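Local coordinates for protein 3-methyladenine DNA glycosylase (Helicobacter pylori, PDB 1PU6) that excises 3-methyladenine from DNA in base excision repair, as a glycosylase of the helix-hairpin-helix superfamily, at residues 36-41 and 95-100; 3-8 and 183-188. All blocks are in the same frame, centred on the assembly; numbering follows the deposited sequence.

Contact 1 (36-41 and 95-100); sequences GAVLTQ and KRLIDL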
ATOM      1  N   GLY A  36      -0.790  -4.532  -6.535  1.00 12.90           N
ATOM      2  CA  GLY A  36      -2.018  -4.330  -5.793  1.00 13.15           C
ATOM      3  C   GLY A  36      -2.205  -2.911  -5.302  1.00 12.91           C
ATOM      4  O   GLY A  36      -3.348  -2.441  -5.226  1.00 14.49           O
ATOM      5  N   ALA A  37      -1.110  -2.226  -4.955  1.00 12.40           N
ATOM      6  CA  ALA A  37      -1.219  -0.860  -4.478  1.00 13.16           C
ATOM      7  C   ALA A  37      -1.777   0.023  -5.591  1.00 13.58           C
ATOM      8  O   ALA A  37      -2.535   0.961  -5.301  1.00 14.97           O
ATOM      9  CB  ALA A  37       0.163  -0.339  -4.031  1.00 12.93           C
ATOM     10  N   VAL A  38      -1.401  -0.259  -6.842  1.00 13.80           N
ATOM     11  CA  VAL A  38      -1.934   0.507  -7.952  1.00 14.67           C
ATOM     12  C   VAL A  38      -3.388   0.122  -8.222  1.00 14.91           C
ATOM     13  O   VAL A  38      -4.243   1.018  -8.400  1.00 16.05           O
ATOM     14  CB  VAL A  38      -1.057   0.282  -9.216  1.00 13.15           C
ATOM     15  CG1 VAL A  38      -1.707   0.934 -10.443  1.00 15.62           C
ATOM     16  CG2 VAL A  38       0.375   0.864  -8.940  1.00 16.31           C
ATOM     17  N   LEU A  39      -3.677  -1.192  -8.307  1.00 14.52           N
ATOM     18  CA  LEU A  39      -5.020  -1.673  -8.664  1.00 14.95           C
ATOM     19  C   LEU A  39      -6.086  -1.400  -7.651  1.00 16.39           C
ATOM     20  O   LEU A  39      -7.288  -1.370  -8.024  1.00 18.83           O
ATOM     21  CB  LEU A  39      -5.007  -3.163  -8.973  1.00 14.74           C
ATOM     22  CG  LEU A  39      -4.182  -3.602 -10.192  1.00 13.93           C
ATOM     23  CD1 LEU A  39      -4.181  -5.160 -10.235  1.00 17.12           C
ATOM     24  CD2 LEU A  39      -4.866  -3.033 -11.419  1.00 16.27           C
ATOM     25  N   THR A  40      -5.685  -1.166  -6.382  1.00 15.36           N
ATOM     26  CA  THR A  40      -6.704  -0.899  -5.394  1.00 17.79           C
ATOM     27  C   THR A  40      -7.297   0.525  -5.412  1.00 17.38           C
ATOM     28  O   THR A  40      -8.276   0.813  -4.716  1.00 19.83           O
ATOM     29  CB  THR A  40      -6.171  -1.326  -3.987  1.00 18.32           C
ATOM     30  OG1 THR A  40      -7.285  -1.470  -3.082  1.00 21.30           O
ATOM     31  CG2 THR A  40      -5.269  -0.273  -3.406  1.00 17.19           C
ATOM     32  N   GLN A  41      -6.702   1.430  -6.175  1.00 18.96           N
ATOM     33  CA  GLN A  41      -7.191   2.806  -6.229  1.00 18.71           C
ATOM     34  C   GLN A  41      -8.660   2.880  -6.666  1.00 19.87           C
ATOM     35  O   GLN A  41      -9.045   2.264  -7.661  1.00 20.28           O
ATOM     36  CB  GLN A  41      -6.254   3.650  -7.123  1.00 18.62           C
ATOM     37  CG  GLN A  41      -6.566   5.176  -7.179  1.00 17.97           C
ATOM     38  CD  GLN A  41      -5.463   5.944  -7.927  1.00 18.62           C
ATOM     39  OE1 GLN A  41      -4.307   6.058  -7.455  1.00 18.95           O
ATOM     40  NE2 GLN A  41      -5.805   6.460  -9.097  1.00 21.51           N
ATOM     41  N   LYS A  95      -3.164   0.787 -18.579  1.00 13.11           N
ATOM     42  CA  LYS A  95      -2.183   1.738 -19.081  1.00 13.85           C
ATOM     43  C   LYS A  95      -1.241   2.273 -17.932  1.00 14.13           C
ATOM     44  O   LYS A  95      -0.028   2.424 -18.105  1.00 15.08           O
ATOM     45  CB  LYS A  95      -2.885   2.927 -19.763  1.00 15.55           C
ATOM     46  CG  LYS A  95      -1.848   4.026 -20.187  1.00 18.44           C
ATOM     47  CD  LYS A  95      -2.461   4.963 -21.199  1.00 22.80           C
ATOM     48  CE  LYS A  95      -1.531   6.142 -21.486  1.00 27.47           C
ATOM     49  NZ  LYS A  95      -0.235   5.741 -22.179  1.00 28.36           N
ATOM     50  N   ARG A  96      -1.833   2.543 -16.789  1.00 12.57           N
ATOM     51  CA  ARG A  96      -1.051   3.075 -15.662  1.00 12.75           C
ATOM     52  C   ARG A  96       0.047   2.065 -15.243  1.00 13.02           C
ATOM     53  O   ARG A  96       1.193   2.469 -14.979  1.00 13.45           O
ATOM     54  CB  ARG A  96      -1.977   3.250 -14.475  1.00 13.51           C
ATOM     55  CG  ARG A  96      -1.378   4.000 -13.361  1.00 15.96           C
ATOM     56  CD  ARG A  96      -2.474   4.284 -12.283  1.00 19.33           C
ATOM     57  NE  ARG A  96      -3.683   4.886 -12.918  1.00 21.50           N
ATOM     58  CZ  ARG A  96      -4.908   4.813 -12.412  1.00 24.64           C
ATOM     59  NH1 ARG A  96      -5.129   4.161 -11.288  1.00 24.58           N
ATOM     60  NH2 ARG A  96      -5.930   5.434 -13.024  1.00 26.14           N
ATOM     61  N   LEU A  97      -0.313   0.764 -15.170  1.00 11.76           N
ATOM     62  CA  LEU A  97       0.697  -0.298 -14.851  1.00 11.89           C
ATOM     63  C   LEU A  97       1.801  -0.446 -15.895  1.00 12.14           C
ATOM     64  O   LEU A  97       2.984  -0.606 -15.574  1.00 11.93           O
ATOM     65  CB  LEU A  97       0.009  -1.671 -14.665  1.00 12.05           C
ATOM     66  CG  LEU A  97      -0.754  -1.767 -13.364  1.00 13.97           C
ATOM     67  CD1 LEU A  97      -1.555  -3.097 -13.374  1.00 17.81           C
ATOM     68  CD2 LEU A  97       0.149  -1.629 -12.124  1.00 16.17           C
ATOM     69  N   ILE A  98       1.394  -0.454 -17.169  1.00 12.12           N
ATOM     70  CA  ILE A  98       2.366  -0.580 -18.260  1.00 13.41           C
ATOM     71  C   ILE A  98       3.353   0.590 -18.273  1.00 13.61           C
ATOM     72  O   ILE A  98       4.594   0.397 -18.369  1.00 15.02           O
ATOM     73  CB  ILE A  98       1.623  -0.725 -19.606  1.00 13.05           C
ATOM     74  CG1 ILE A  98       0.941  -2.093 -19.650  1.00 14.96           C
ATOM     75  CG2 ILE A  98       2.580  -0.538 -20.779  1.00 15.64           C
ATOM     76  CD1 ILE A  98      -0.112  -2.221 -20.795  1.00 17.17           C
ATOM     77  N   ASP A  99       2.821   1.795 -18.177  1.00 13.90           N
ATOM     78  CA  ASP A  99       3.686   2.968 -18.185  1.00 13.25           C
ATOM     79  C   ASP A  99       4.595   3.057 -16.927  1.00 14.25           C
ATOM     80  O   ASP A  99       5.806   3.412 -17.029  1.00 14.85           O
ATOM     81  CB  ASP A  99       2.863   4.245 -18.382  1.00 15.18           C
ATOM     82  CG  ASP A  99       2.295   4.370 -19.818  0.50 12.23           C
ATOM     83  OD1 ASP A  99       2.634   3.535 -20.728  0.50 14.40           O
ATOM     84  OD2 ASP A  99       1.493   5.299 -20.132  0.50 13.88           O
ATOM     85  N   LEU A 100       4.024   2.766 -15.761  1.00 12.21           N
ATOM     86  CA  LEU A 100       4.825   2.782 -14.525  1.00 11.07           C
ATOM     87  C   LEU A 100       6.009   1.760 -14.642  1.00 12.64           C
ATOM     88  O   LEU A 100       7.178   2.080 -14.312  1.00 12.27           O
ATOM     89  CB  LEU A 100       3.918   2.425 -13.324  1.00 11.64           C
ATOM     90  CG  LEU A 100       4.712   2.038 -12.055  1.00 11.94           C
ATOM     91  CD1 LEU A 100       5.544   3.216 -11.495  1.00 13.26           C
ATOM     92  CD2 LEU A 100       3.699   1.531 -10.998  1.00 13.98           C
TER
HETATM   93  O   HOH W   1      -3.265   3.743  -8.987  1.00 19.88           O
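The guanidinium of R96 and the side-chain amide of Q41 come together with their planes 26° apart, although the two side chains cross at about a right angle. Q41 NE2 approaches obliquely and lies 3.2 Å from R96 NH1; both are donors, so the proximity is not a hydrogen bond. V38 O lies at the guanidinium edge, near its plane, and a water joins the three groups: it accepts from R96 NH1 at 3.0 Å, donates to V38 O and donates weakly to Q41 OE1. A bend at chi3 (-51°) turns the arginine head toward this water, while its methylene CD lies 3.9 Å from V38 CG1. Away from the polar group the contact is aliphatic. V38 points CG1, anti to its backbone N (chi1 173°), at L97 CD2 (3.6 Å) and CG2 at L100 CD2 (4.0 Å); the L39 and L97 side chains cross at about a right angle, with L39 CD2 3.8 Å from L97 CD1. The Q41 amide has firmer partners beyond the two helices, G128 O for NE2 and G130 N for OE1, in the glycine-rich turn of the helix-hairpin-helix motif. Because the Q41 amide is bonded to the hairpin, its polar link to R96 runs by way of the water, which gives V38 O a donor and R96 an acceptor in place of a direct bond.

Contact 2 (3-8 and 183-188); sequences DSFEIL and NSALAL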
ATOM      1  N   ASP A   3      -3.133  11.870  20.470  1.00 29.81           N
ATOM      2  CA  ASP A   3      -2.159  11.870  19.382  1.00 25.41           C
ATOM      3  C   ASP A   3      -2.148  10.466  18.801  1.00 23.29           C
ATOM      4  O   ASP A   3      -2.869   9.580  19.290  1.00 22.24           O
ATOM      5  CB  ASP A   3      -0.762  12.306  19.833  1.00 26.10           C
ATOM      6  CG  ASP A   3      -0.205  11.475  20.975  0.50 24.53           C
ATOM      7  OD1 ASP A   3      -0.250  10.235  20.886  0.50 16.15           O
ATOM      8  OD2 ASP A   3       0.324  11.988  21.998  0.50 25.63           O
ATOM      9  N   SER A   4      -1.347  10.254  17.763  1.00 21.33           N
ATOM     10  CA  SER A   4      -1.409   8.990  17.043  1.00 19.43           C
ATOM     11  C   SER A   4      -0.772   7.884  17.857  1.00 19.47           C
ATOM     12  O   SER A   4      -1.053   6.723  17.597  1.00 18.62           O
ATOM     13  CB  SER A   4      -0.752   9.097  15.673  1.00 19.19           C
ATOM     14  OG  SER A   4       0.660   9.223  15.783  1.00 19.90           O
ATOM     15  N   PHE A   5       0.097   8.232  18.815  1.00 18.92           N
ATOM     16  CA  PHE A   5       0.675   7.180  19.652  1.00 19.26           C
ATOM     17  C   PHE A   5      -0.381   6.597  20.576  1.00 19.66           C
ATOM     18  O   PHE A   5      -0.439   5.378  20.781  1.00 18.91           O
ATOM     19  CB  PHE A   5       1.901   7.688  20.453  1.00 19.68           C
ATOM     20  CG  PHE A   5       2.502   6.640  21.339  1.00 23.87           C
ATOM     21  CD1 PHE A   5       2.567   6.832  22.716  1.00 26.91           C
ATOM     22  CD2 PHE A   5       2.948   5.434  20.804  1.00 27.18           C
ATOM     23  CE1 PHE A   5       3.124   5.808  23.557  1.00 29.69           C
ATOM     24  CE2 PHE A   5       3.481   4.434  21.621  1.00 29.15           C
ATOM     25  CZ  PHE A   5       3.573   4.622  22.978  1.00 27.27           C
ATOM     26  N   GLU A   6      -1.268   7.450  21.088  1.00 19.99           N
ATOM     27  CA  GLU A   6      -2.441   6.941  21.848  1.00 20.13           C
ATOM     28  C   GLU A   6      -3.367   6.017  21.038  1.00 20.44           C
ATOM     29  O   GLU A   6      -3.823   4.966  21.566  1.00 20.56           O
ATOM     30  CB  GLU A   6      -3.213   8.064  22.521  1.00 23.11           C
ATOM     31  CG  GLU A   6      -2.334   8.931  23.426  1.00 27.59           C
ATOM     32  CD  GLU A   6      -1.843   8.183  24.660  1.00 36.23           C
ATOM     33  OE1 GLU A   6      -0.713   8.482  25.112  1.00 38.78           O
ATOM     34  OE2 GLU A   6      -2.576   7.290  25.185  1.00 40.87           O
ATOM     35  N   ILE A   7      -3.586   6.376  19.769  1.00 17.51           N
ATOM     36  CA  ILE A   7      -4.426   5.591  18.869  1.00 17.74           C
ATOM     37  C   ILE A   7      -3.725   4.247  18.601  1.00 17.13           C
ATOM     38  O   ILE A   7      -4.386   3.203  18.632  1.00 16.99           O
ATOM     39  CB  ILE A   7      -4.693   6.366  17.546  1.00 18.18           C
ATOM     40  CG1 ILE A   7      -5.556   7.609  17.842  1.00 18.65           C
ATOM     41  CG2 ILE A   7      -5.355   5.460  16.472  1.00 17.87           C
ATOM     42  CD1 ILE A   7      -5.694   8.557  16.673  1.00 20.98           C
ATOM     43  N   LEU A   8      -2.410   4.284  18.319  1.00 16.77           N
ATOM     44  CA  LEU A   8      -1.645   3.049  18.087  1.00 16.37           C
ATOM     45  C   LEU A   8      -1.781   2.092  19.285  1.00 17.49           C
ATOM     46  O   LEU A   8      -2.098   0.888  19.105  1.00 18.23           O
ATOM     47  CB  LEU A   8      -0.173   3.332  17.802  1.00 15.18           C
ATOM     48  CG  LEU A   8       0.713   2.073  17.648  1.00 15.53           C
ATOM     49  CD1 LEU A   8       0.206   1.103  16.533  1.00 18.37           C
ATOM     50  CD2 LEU A   8       2.185   2.460  17.334  1.00 18.43           C
ATOM     51  N   ASN A 183      10.843   5.486  20.985  1.00 23.34           N
ATOM     52  CA  ASN A 183      11.262   4.397  21.856  1.00 23.68           C
ATOM     53  C   ASN A 183      10.067   3.591  22.350  1.00 24.97           C
ATOM     54  O   ASN A 183      10.108   2.333  22.380  1.00 23.05           O
ATOM     55  CB  ASN A 183      12.088   4.945  23.037  1.00 26.93           C
ATOM     56  CG  ASN A 183      13.564   5.055  22.701  1.00 32.83           C
ATOM     57  OD1 ASN A 183      13.950   4.987  21.524  1.00 37.64           O
ATOM     58  ND2 ASN A 183      14.403   5.211  23.728  1.00 40.42           N
ATOM     59  N   SER A 184       9.013   4.293  22.803  1.00 23.28           N
ATOM     60  CA  SER A 184       7.814   3.617  23.330  1.00 23.34           C
ATOM     61  C   SER A 184       7.097   2.814  22.281  1.00 23.18           C
ATOM     62  O   SER A 184       6.567   1.695  22.548  1.00 23.61           O
ATOM     63  CB  SER A 184       6.870   4.655  23.942  1.00 24.58           C
ATOM     64  OG  SER A 184       7.474   5.264  25.072  1.00 27.44           O
ATOM     65  N   ALA A 185       7.029   3.389  21.074  1.00 20.08           N
ATOM     66  CA  ALA A 185       6.278   2.732  19.956  1.00 19.99           C
ATOM     67  C   ALA A 185       7.010   1.432  19.586  1.00 18.74           C
ATOM     68  O   ALA A 185       6.396   0.371  19.460  1.00 19.18           O
ATOM     69  CB  ALA A 185       6.157   3.680  18.793  1.00 19.31           C
ATOM     70  N   LEU A 186       8.338   1.505  19.489  1.00 18.41           N
ATOM     71  CA  LEU A 186       9.121   0.314  19.125  1.00 19.33           C
ATOM     72  C   LEU A 186       9.072  -0.760  20.242  1.00 19.74           C
ATOM     73  O   LEU A 186       9.103  -1.999  19.986  1.00 19.93           O
ATOM     74  CB  LEU A 186      10.579   0.701  18.829  1.00 18.52           C
ATOM     75  CG  LEU A 186      10.687   1.549  17.543  1.00 19.88           C
ATOM     76  CD1 LEU A 186      12.124   2.024  17.406  1.00 24.86           C
ATOM     77  CD2 LEU A 186      10.241   0.832  16.258  1.00 22.96           C
ATOM     78  N   ALA A 187       8.915  -0.293  21.488  1.00 19.76           N
ATOM     79  CA  ALA A 187       8.826  -1.230  22.619  1.00 21.00           C
ATOM     80  C   ALA A 187       7.505  -2.026  22.646  1.00 21.59           C
ATOM     81  O   ALA A 187       7.442  -3.142  23.271  1.00 24.06           O
ATOM     82  CB  ALA A 187       9.073  -0.452  23.925  1.00 21.30           C
ATOM     83  N   LEU A 188       6.465  -1.529  21.959  1.00 21.36           N
ATOM     84  CA  LEU A 188       5.212  -2.303  21.782  1.00 22.45           C
ATOM     85  C   LEU A 188       5.464  -3.658  21.102  1.00 22.71           C
ATOM     86  O   LEU A 188       4.650  -4.618  21.262  1.00 23.60           O
ATOM     87  CB  LEU A 188       4.174  -1.535  20.925  1.00 20.70           C
ATOM     88  CG  LEU A 188       3.574  -0.240  21.502  1.00 22.37           C
ATOM     89  CD1 LEU A 188       2.662   0.363  20.470  1.00 22.91           C
ATOM     90  CD2 LEU A 188       2.779  -0.575  22.799  1.00 24.16           C
TER
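F5 reaches across to helix 182-187 with the far end of its ring, which meets the neighbouring helix obliquely. CG stands anti to the backbone N (chi1 179°), a setting that extends the phenyl group outward from helix 4-12. CZ comes within 3.4 Å of S184 CB, so the serine is touched through its methylene carbon. CE2 sits beside the backbone of the next residue, 3.7 Å from A185 CA and 4.0 Å from A185 CB. The ring therefore lies against the backbone of A185 as well as its methyl group.

Three residues further along each segment, L8 and L188 make the second half of the contact. Their side chains slide past each other in opposite directions, and the CD1 methyl of L188 lies 3.8 Å from L8 CD2 and equally near L8 CG. The two short helical segments run almost parallel, 12° apart, yet their axes approach no closer than 11.1 Å, a spacing spanned by the long side chains F5, L8 and L188. Such pairing of the start of the chain with its late helices is a feature of the HhH-GPD glycosylase fold, in which one of the two helical domains is assembled from both ends of the polypeptide. Here helix 195-203 takes part as well, with L198 touching both L8 and A185, and V178 of helix 167-179 also reaches A185.

At the N-terminal end of the first helix, D3 occupies the N-cap position. Its OD1 accepts from E6 N at 3.0 Å, nearly along the carboxylate C-O direction and with an N-H...O angle of 160°. That bond closes the first turn, the one that carries F5.

Both contacts join helices distant in sequence, but they share no element and lie on opposite sides of the chain's centre, their own centres 32 Å apart. The centre of contact 1 is about 12 Å from the centre of the chain, that of contact 2 about 21 Å; both are largely buried, but contact 2 has an exposed serine at its margin. Their chemistry differs as well. The inner contact combines aliphatic packing with a water-bridged polar cluster beside the hairpin; the outer one has no hydrogen bond across it and rests on an aromatic ring and leucine and alanine side chains. Helices 4-12 and 31-39 are consecutive, so two successive helices contribute to these separate regions of the fold.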